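PDB 5HQA: alpha-glucosidase, which hydrolyses alpha-glucosidic linkages as a family 97 glycoside hydrolase, binds calcium beside its sugar pocket and is activated by chloride. Local coordinates for residues 297-300 and 304-307; 476-481 and 488-493; 495-500 and 514-519. All blocks are in the same frame, centred on the assembly; numbering follows the deposited sequence.

Contact 1 (297-300 and 304-307); sequences MDFA and GFDG
Ala300 and Phe305 meet at the root of their side chains: the methyl of Ala300 lies against the first side-chain carbon of Phe305, CB to CB 3.8 Å, and the same Ala300 CB lies 3.7 Å from the Phe305 carbonyl O. A small residue suits this spot, because the chain leaving the helix turns straight back over it. Phe305 carries its ring beyond the alanine. Its CG stands anti to the carbonyl carbon (chi1 -66°), and the ring extends to the same flank that Phe299 occupies from the helix. The two aromatic planes are nearly parallel, about 19° apart, yet the rings are displaced so far that they meet only through Phe299 CE2 and Phe305 CE1 at 4.4 Å. This is loose apolar contact and not a stack. Both rings, with Ala300, also rest on Ile267 of strand 264-269, while Phe299 reaches Tyr537 and Leu538 of helix 534-538, so large flat side chains fill the layer between helices and sheet.

The backbone fixes the geometry. Phe305 N donates to Ala300 O at 2.9 Å along an almost straight path (173°), and Gly304 N adds a weak bond to the same oxygen at 3.0 Å. Gly304 has positive phi, where a CB would press on the preceding carbonyl; glycine has none, and the chain can reverse there. A bond from the second residue past the helix back to Ala300, a positive-phi glycine and apolar contact between the bonded residues together fit a Schellman motif. It ends helix 290-303 just before strand 307-310, completing a beta-alpha-beta crossover from strand 264-269 in the TIM-barrel-type catalytic domain.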
loop_
_atom_site.group_PDB
_atom_site.type_symbol
_atom_site.label_atom_id
_atom_site.label_comp_id
_atom_site.label_asym_id
_atom_site.label_seq_id
_atom_site.Cartn_x
_atom_site.Cartn_y
_atom_site.Cartn_z
ATOM N N MET A 297 -18.142 17.147 -12.295
ATOM C CA MET A 297 -18.769 16.017 -12.978
ATOM C C MET A 297 -18.812 16.235 -14.480
ATOM O O MET A 297 -18.601 15.292 -15.254
ATOM C CB MET A 297 -20.177 15.778 -12.436
ATOM C CG MET A 297 -20.176 15.078 -11.088
ATOM S SD MET A 297 -21.770 15.229 -10.260
ATOM C CE MET A 297 -22.245 13.552 -10.128
ATOM N N ASP A 298 -19.094 17.468 -14.913
ATOM C CA ASP A 298 -19.068 17.782 -16.340
ATOM C C ASP A 298 -17.691 17.506 -16.923
ATOM O O ASP A 298 -17.564 16.907 -17.995
ATOM C CB ASP A 298 -19.455 19.244 -16.578
ATOM C CG ASP A 298 -20.922 19.521 -16.299
ATOM O OD1 ASP A 298 -21.741 18.576 -16.360
ATOM O OD2 ASP A 298 -21.260 20.699 -16.037
ATOM N N PHE A 299 -16.644 17.948 -16.225
ATOM C CA PHE A 299 -15.281 17.699 -16.678
ATOM C C PHE A 299 -14.993 16.206 -16.733
ATOM O O PHE A 299 -14.444 15.703 -17.721
ATOM C CB PHE A 299 -14.295 18.414 -15.744
ATOM C CG PHE A 299 -12.847 18.262 -16.139
ATOM C CD1 PHE A 299 -12.250 19.176 -16.994
ATOM C CD2 PHE A 299 -12.078 17.215 -15.635
ATOM C CE1 PHE A 299 -10.918 19.044 -17.351
ATOM C CE2 PHE A 299 -10.748 17.076 -15.992
ATOM C CZ PHE A 299 -10.165 17.997 -16.852
ATOM N N ALA A 300 -15.355 15.479 -15.671
ATOM C CA ALA A 300 -15.127 14.036 -15.647
ATOM C C ALA A 300 -15.845 13.344 -16.798
ATOM O O ALA A 300 -15.277 12.457 -17.449
ATOM C CB ALA A 300 -15.576 13.451 -14.309
ATOM N N GLY A 304 -13.372 11.429 -19.482
ATOM C CA GLY A 304 -13.242 10.005 -19.253
ATOM C C GLY A 304 -12.884 9.579 -17.845
ATOM O O GLY A 304 -12.150 8.603 -17.666
ATOM N N PHE A 305 -13.409 10.267 -16.833
ATOM C CA PHE A 305 -13.179 9.897 -15.445
ATOM C C PHE A 305 -14.461 9.348 -14.836
ATOM O O PHE A 305 -15.557 9.830 -15.134
ATOM C CB PHE A 305 -12.646 11.090 -14.652
ATOM C CG PHE A 305 -11.285 11.527 -15.110
ATOM C CD1 PHE A 305 -11.147 12.428 -16.151
ATOM C CD2 PHE A 305 -10.143 10.985 -14.538
ATOM C CE1 PHE A 305 -9.893 12.807 -16.601
ATOM C CE2 PHE A 305 -8.881 11.363 -14.979
ATOM C CZ PHE A 305 -8.756 12.274 -16.012
ATOM N N ASP A 306 -14.314 8.321 -13.994
ATOM C CA ASP A 306 -15.467 7.575 -13.499
ATOM C C ASP A 306 -16.191 8.277 -12.359
ATOM O O ASP A 306 -17.391 8.049 -12.165
ATOM C CB ASP A 306 -15.038 6.187 -13.016
ATOM C CG ASP A 306 -14.575 5.290 -14.139
ATOM O OD1 ASP A 306 -14.938 5.549 -15.303
ATOM O OD2 ASP A 306 -13.856 4.309 -13.852
ATOM N N GLY A 307 -15.483 9.087 -11.572
ATOM C CA GLY A 307 -16.079 9.621 -10.363
ATOM C C GLY A 307 -15.416 10.909 -9.933
ATOM O O GLY A 307 -14.334 11.273 -10.403
#

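Contact 2 (476-481 and 488-493); sequences SMLAFT and MDFTPG
One methyl group carries the whole contact: Leu478 CD1 touches both Met488 and Phe490 while the backbones stay far apart, the closest CA atoms, those of Leu478 and Met488, being 9.6 Å from each other. Leucine has the length to span part of that gap, and its branch offers the methyl to two partners at once. CD1 of Leu478 reaches the sulfur of Met488, SD, at 4.2 Å. Met488 covers the remaining distance because its chain is fully extended, with chi1 at 176° and the later torsions also near 180°; an unbranched, flexible thioether suits such a reach. The same Leu478 methyl lies 3.8 Å from Phe490 CE1, approaching the ring obliquely, and the two side chains cross at about a right angle. The contact between the segments is purely apolar, and all three residues are buried.

Each segment holds its own shape by polar bonds. Thr481 N to Leu478 O (3.1 Å) closes the type I turn from Leu478 to Thr481, and Met477 O, receiving Thr481 OG1 and Phe480 N from opposite faces of its carbonyl plane, adds to its hold. In 488-493, Asp489 centres an inverse gamma turn, and its buried carboxylate is taken up by Tyr266, Asn434 and His436. Met488 itself lies about 4 Å, side chain to side chain, from the calcium ligand Glu455, so the Met488 end of the contact lies next to the shell of the calcium site.

Helix 474-478 thus faces the loop leading from helix 482-485 to helix 513-522. Phe490 also packs on Leu519 of helix 513-522 and Met488 on Arg482 and Met483 of helix 482-485, while Ala479 and Phe480 rest on Ile568 of strand 567-574.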
loop_
_atom_site.group_PDB
_atom_site.type_symbol
_atom_site.label_atom_id
_atom_site.label_comp_id
_atom_site.label_asym_id
_atom_site.label_seq_id
_atom_site.Cartn_x
_atom_site.Cartn_y
_atom_site.Cartn_z
ATOM N N SER A 476 11.147 6.522 -5.966
ATOM C CA SER A 476 12.012 5.356 -6.082
ATOM C C SER A 476 12.275 4.700 -4.733
ATOM O O SER A 476 12.782 3.575 -4.702
ATOM C CB SER A 476 13.325 5.743 -6.766
ATOM O OG SER A 476 14.078 6.618 -5.941
ATOM N N MET A 477 11.957 5.376 -3.624
ATOM C CA MET A 477 11.912 4.705 -2.326
ATOM C C MET A 477 10.613 3.922 -2.165
ATOM O O MET A 477 10.633 2.732 -1.831
ATOM C CB MET A 477 12.045 5.727 -1.195
ATOM C CG MET A 477 13.399 6.392 -1.112
ATOM S SD MET A 477 14.677 5.219 -0.594
ATOM C CE MET A 477 16.078 6.345 -0.440
ATOM N N LEU A 478 9.474 4.585 -2.398
ATOM C CA LEU A 478 8.176 3.928 -2.260
ATOM C C LEU A 478 8.124 2.619 -3.027
ATOM O O LEU A 478 7.591 1.618 -2.531
ATOM C CB LEU A 478 7.052 4.848 -2.760
ATOM C CG LEU A 478 6.718 6.091 -1.927
ATOM C CD1 LEU A 478 5.633 6.914 -2.643
ATOM C CD2 LEU A 478 6.270 5.711 -0.518
ATOM N N ALA A 479 8.673 2.612 -4.244
ATOM C CA ALA A 479 8.519 1.461 -5.130
ATOM C C ALA A 479 9.095 0.182 -4.535
ATOM O O ALA A 479 8.656 -0.912 -4.900
ATOM C CB ALA A 479 9.177 1.742 -6.481
ATOM N N PHE A 480 10.079 0.286 -3.640
ATOM C CA PHE A 480 10.725 -0.893 -3.074
ATOM C C PHE A 480 10.462 -1.032 -1.580
ATOM O O PHE A 480 11.087 -1.869 -0.911
ATOM C CB PHE A 480 12.233 -0.860 -3.345
ATOM C CG PHE A 480 12.585 -0.804 -4.808
ATOM C CD1 PHE A 480 12.687 -1.971 -5.555
ATOM C CD2 PHE A 480 12.818 0.418 -5.435
ATOM C CE1 PHE A 480 13.003 -1.926 -6.900
ATOM C CE2 PHE A 480 13.140 0.480 -6.786
ATOM C CZ PHE A 480 13.238 -0.694 -7.521
ATOM N N THR A 481 9.556 -0.229 -1.041
ATOM C CA THR A 481 9.210 -0.327 0.364
ATOM C C THR A 481 7.692 -0.385 0.483
ATOM O O THR A 481 7.101 -1.467 0.413
ATOM C CB THR A 481 9.808 0.859 1.137
ATOM O OG1 THR A 481 9.366 2.093 0.549
ATOM C CG2 THR A 481 11.344 0.818 1.103
ATOM N N MET A 488 -1.354 1.820 -3.687
ATOM C CA MET A 488 -1.355 3.068 -2.939
ATOM C C MET A 488 -2.109 4.135 -3.707
ATOM O O MET A 488 -1.890 4.308 -4.910
ATOM C CB MET A 488 0.059 3.564 -2.653
ATOM C CG MET A 488 0.061 4.921 -1.943
ATOM S SD MET A 488 1.714 5.577 -1.711
ATOM C CE MET A 488 1.357 7.122 -0.853
ATOM N N ASP A 489 -2.984 4.852 -2.998
ATOM C CA ASP A 489 -3.660 6.048 -3.505
ATOM C C ASP A 489 -2.717 7.239 -3.318
ATOM O O ASP A 489 -2.785 7.979 -2.335
ATOM C CB ASP A 489 -4.983 6.253 -2.765
ATOM C CG ASP A 489 -5.818 7.413 -3.323
ATOM O OD1 ASP A 489 -5.911 7.555 -4.570
ATOM O OD2 ASP A 489 -6.409 8.171 -2.501
ATOM N N PHE A 490 -1.807 7.419 -4.287
ATOM C CA PHE A 490 -0.798 8.479 -4.218
ATOM C C PHE A 490 -1.339 9.839 -4.660
ATOM O O PHE A 490 -0.778 10.877 -4.277
ATOM C CB PHE A 490 0.413 8.094 -5.085
ATOM C CG PHE A 490 1.553 9.081 -5.015
ATOM C CD1 PHE A 490 2.534 8.954 -4.040
ATOM C CD2 PHE A 490 1.635 10.139 -5.919
ATOM C CE1 PHE A 490 3.580 9.871 -3.959
ATOM C CE2 PHE A 490 2.677 11.069 -5.846
ATOM C CZ PHE A 490 3.648 10.932 -4.860
ATOM N N THR A 491 -2.434 9.847 -5.424
ATOM C CA THR A 491 -3.030 10.968 -6.160
ATOM C C THR A 491 -1.983 11.626 -7.062
ATOM O O THR A 491 -1.559 12.762 -6.817
ATOM C CB THR A 491 -3.705 11.991 -5.223
ATOM O OG1 THR A 491 -2.739 12.796 -4.540
ATOM C CG2 THR A 491 -4.592 11.289 -4.190
ATOM N N PRO A 492 -1.571 10.955 -8.138
ATOM C CA PRO A 492 -0.585 11.527 -9.060
ATOM C C PRO A 492 -1.212 12.593 -9.955
ATOM O O PRO A 492 -2.406 12.886 -9.885
ATOM C CB PRO A 492 -0.143 10.312 -9.873
ATOM C CG PRO A 492 -1.359 9.462 -9.918
ATOM C CD PRO A 492 -1.990 9.606 -8.559
ATOM N N GLY A 493 -0.374 13.184 -10.808
ATOM C CA GLY A 493 -0.882 13.985 -11.910
ATOM C C GLY A 493 -1.001 15.479 -11.672
ATOM O O GLY A 493 -1.921 16.114 -12.196
#

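Contact 3 (495-500 and 514-519); sequences FDLSFN and AKQLAL
Phe495 and Leu517 make the close part of this contact. One methyl of the leucine, CD2, comes up to the edge of the ring, near its plane, at 3.8 Å from Phe495 CE1 and 3.9 Å from Phe495 CZ, and the two side chains cross at about a right angle. The phenylalanine leaves its backbone pointing away from helix 513-522, and only the far end of the ring swings back to it. Ala543, Phe544 and Ile547 of helix 541-549 also pack on this ring, so bulky apolar residues suit both positions.

A few residues on, the fit is slack. Leu497 CD2 merely grazes the aliphatic part of Gln516, 4.5 Å from its CG, and from there the loop runs outward to the exposed Asn500. On that more open side polar bonds take over: Asp496 OD1 accepts from Ser498 N at 2.9 Å (156°) in an Asx turn, the donor standing above the carboxylate plane, and Tyr629 bonds Leu497 N and Ser498 OG.

Gln516 divides its labour. Its CG serves the apolar contact, whereas its buried amide, bonded to Thr511 through NE2 and to Gln460 and the backbone of Ile494 through OE1, probably helps to hold the chain beside the helix. The segments are therefore joined by apolar packing, with no polar bond between them.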
loop_
_atom_site.group_PDB
_atom_site.type_symbol
_atom_site.label_atom_id
_atom_site.label_comp_id
_atom_site.label_asym_id
_atom_site.label_seq_id
_atom_site.Cartn_x
_atom_site.Cartn_y
_atom_site.Cartn_z
ATOM N N PHE A 495 -0.173 19.002 -12.678
ATOM C CA PHE A 495 0.312 19.671 -13.878
ATOM C C PHE A 495 0.787 21.088 -13.623
ATOM O O PHE A 495 1.706 21.547 -14.304
ATOM C CB PHE A 495 -0.781 19.725 -14.954
ATOM C CG PHE A 495 -0.828 18.505 -15.833
ATOM C CD1 PHE A 495 -0.284 17.307 -15.411
ATOM C CD2 PHE A 495 -1.409 18.567 -17.093
ATOM C CE1 PHE A 495 -0.334 16.178 -16.229
ATOM C CE2 PHE A 495 -1.453 17.453 -17.918
ATOM C CZ PHE A 495 -0.916 16.255 -17.489
ATOM N N ASP A 496 0.158 21.811 -12.702
ATOM C CA ASP A 496 0.671 23.115 -12.292
ATOM C C ASP A 496 1.577 22.877 -11.088
ATOM O O ASP A 496 1.108 22.673 -9.962
ATOM C CB ASP A 496 -0.453 24.093 -11.973
ATOM C CG ASP A 496 0.078 25.421 -11.420
ATOM O OD1 ASP A 496 1.293 25.692 -11.587
ATOM O OD2 ASP A 496 -0.713 26.189 -10.821
ATOM N N LEU A 497 2.884 22.888 -11.336
ATOM C CA LEU A 497 3.890 22.708 -10.304
ATOM C C LEU A 497 4.365 24.029 -9.722
ATOM O O LEU A 497 5.298 24.031 -8.912
ATOM C CB LEU A 497 5.088 21.947 -10.875
ATOM C CG LEU A 497 4.764 20.614 -11.536
ATOM C CD1 LEU A 497 5.935 20.183 -12.392
ATOM C CD2 LEU A 497 4.480 19.566 -10.475
ATOM N N SER A 498 3.747 25.147 -10.114
ATOM C CA SER A 498 4.278 26.482 -9.861
ATOM C C SER A 498 3.459 27.292 -8.864
ATOM O O SER A 498 3.746 28.478 -8.687
ATOM C CB SER A 498 4.370 27.271 -11.173
ATOM O OG SER A 498 5.170 26.606 -12.135
ATOM N N PHE A 499 2.458 26.695 -8.210
ATOM C CA PHE A 499 1.521 27.469 -7.393
ATOM C C PHE A 499 2.192 28.139 -6.199
ATOM O O PHE A 499 1.650 29.116 -5.664
ATOM C CB PHE A 499 0.369 26.572 -6.913
ATOM C CG PHE A 499 0.826 25.280 -6.282
ATOM C CD1 PHE A 499 1.053 24.154 -7.063
ATOM C CD2 PHE A 499 1.031 25.195 -4.915
ATOM C CE1 PHE A 499 1.495 22.961 -6.489
ATOM C CE2 PHE A 499 1.467 24.005 -4.333
ATOM C CZ PHE A 499 1.696 22.883 -5.127
ATOM N N ASN A 500 3.348 27.639 -5.764
ATOM C CA ASN A 500 4.125 28.264 -4.703
ATOM C C ASN A 500 5.445 28.824 -5.216
ATOM O O ASN A 500 6.318 29.174 -4.412
ATOM C CB ASN A 500 4.390 27.260 -3.576
ATOM C CG ASN A 500 3.215 27.115 -2.625
ATOM O OD1 ASN A 500 2.486 28.079 -2.362
ATOM N ND2 ASN A 500 3.036 25.914 -2.082
ATOM N N ALA A 514 6.884 15.151 -16.914
ATOM C CA ALA A 514 6.842 13.773 -17.389
ATOM C C ALA A 514 6.872 12.781 -16.231
ATOM O O ALA A 514 6.264 11.710 -16.316
ATOM C CB ALA A 514 8.000 13.519 -18.357
ATOM N N LYS A 515 7.549 13.118 -15.131
ATOM C CA LYS A 515 7.541 12.214 -13.981
ATOM C C LYS A 515 6.132 12.074 -13.411
ATOM O O LYS A 515 5.736 10.985 -12.970
ATOM C CB LYS A 515 8.525 12.706 -12.916
ATOM C CG LYS A 515 8.510 11.873 -11.624
ATOM C CD LYS A 515 9.819 12.039 -10.867
ATOM C CE LYS A 515 9.766 11.419 -9.479
ATOM N NZ LYS A 515 11.019 11.750 -8.736
ATOM N N GLN A 516 5.347 13.159 -13.434
ATOM C CA GLN A 516 3.963 13.069 -12.978
ATOM C C GLN A 516 3.161 12.095 -13.832
ATOM O O GLN A 516 2.294 11.381 -13.317
ATOM C CB GLN A 516 3.305 14.447 -12.986
ATOM C CG GLN A 516 3.843 15.398 -11.924
ATOM C CD GLN A 516 3.603 14.882 -10.521
ATOM O OE1 GLN A 516 2.477 14.518 -10.164
ATOM N NE2 GLN A 516 4.670 14.811 -9.726
ATOM N N LEU A 517 3.435 12.050 -15.143
ATOM C CA LEU A 517 2.750 11.089 -16.006
ATOM C C LEU A 517 3.205 9.663 -15.714
ATOM O O LEU A 517 2.388 8.731 -15.678
ATOM C CB LEU A 517 3.003 11.432 -17.471
ATOM C CG LEU A 517 2.539 12.810 -17.926
ATOM C CD1 LEU A 517 2.911 13.028 -19.380
ATOM C CD2 LEU A 517 1.039 12.943 -17.727
ATOM N N ALA A 518 4.509 9.478 -15.506
ATOM C CA ALA A 518 5.048 8.147 -15.253
ATOM C C ALA A 518 4.423 7.495 -14.023
ATOM O O ALA A 518 4.340 6.260 -13.951
ATOM C CB ALA A 518 6.565 8.235 -15.093
ATOM N N LEU A 519 3.979 8.298 -13.046
ATOM C CA LEU A 519 3.422 7.733 -11.816
ATOM C C LEU A 519 2.251 6.798 -12.088
ATOM O O LEU A 519 2.004 5.873 -11.307
ATOM C CB LEU A 519 2.966 8.845 -10.878
ATOM C CG LEU A 519 4.045 9.792 -10.366
ATOM C CD1 LEU A 519 3.435 10.816 -9.409
ATOM C CD2 LEU A 519 5.167 9.007 -9.696
#

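Overall arrangement
All three contacts are buried, but their centres lie at different distances from that of the chain: contact 2 at about 8 Å, beside the calcium site, contacts 1 and 3 at about 25 and 22 Å. Contact 1 has the exposed Gly304 at its margin, whereas the touching residues of contact 3 are all buried. Contact 1 alone joins its segments by hydrogen bonds, as befits a helix end; contacts 2 and 3 do so by apolar packing. Those two share a loop and helix 513-522 and touch directly: Gly493 N reaches Gln516 OE1 at 3.2 Å, a probable hydrogen bond. Contact 1 touches neither, though Tyr537 packs on Phe299 and bonds to Gly493 O.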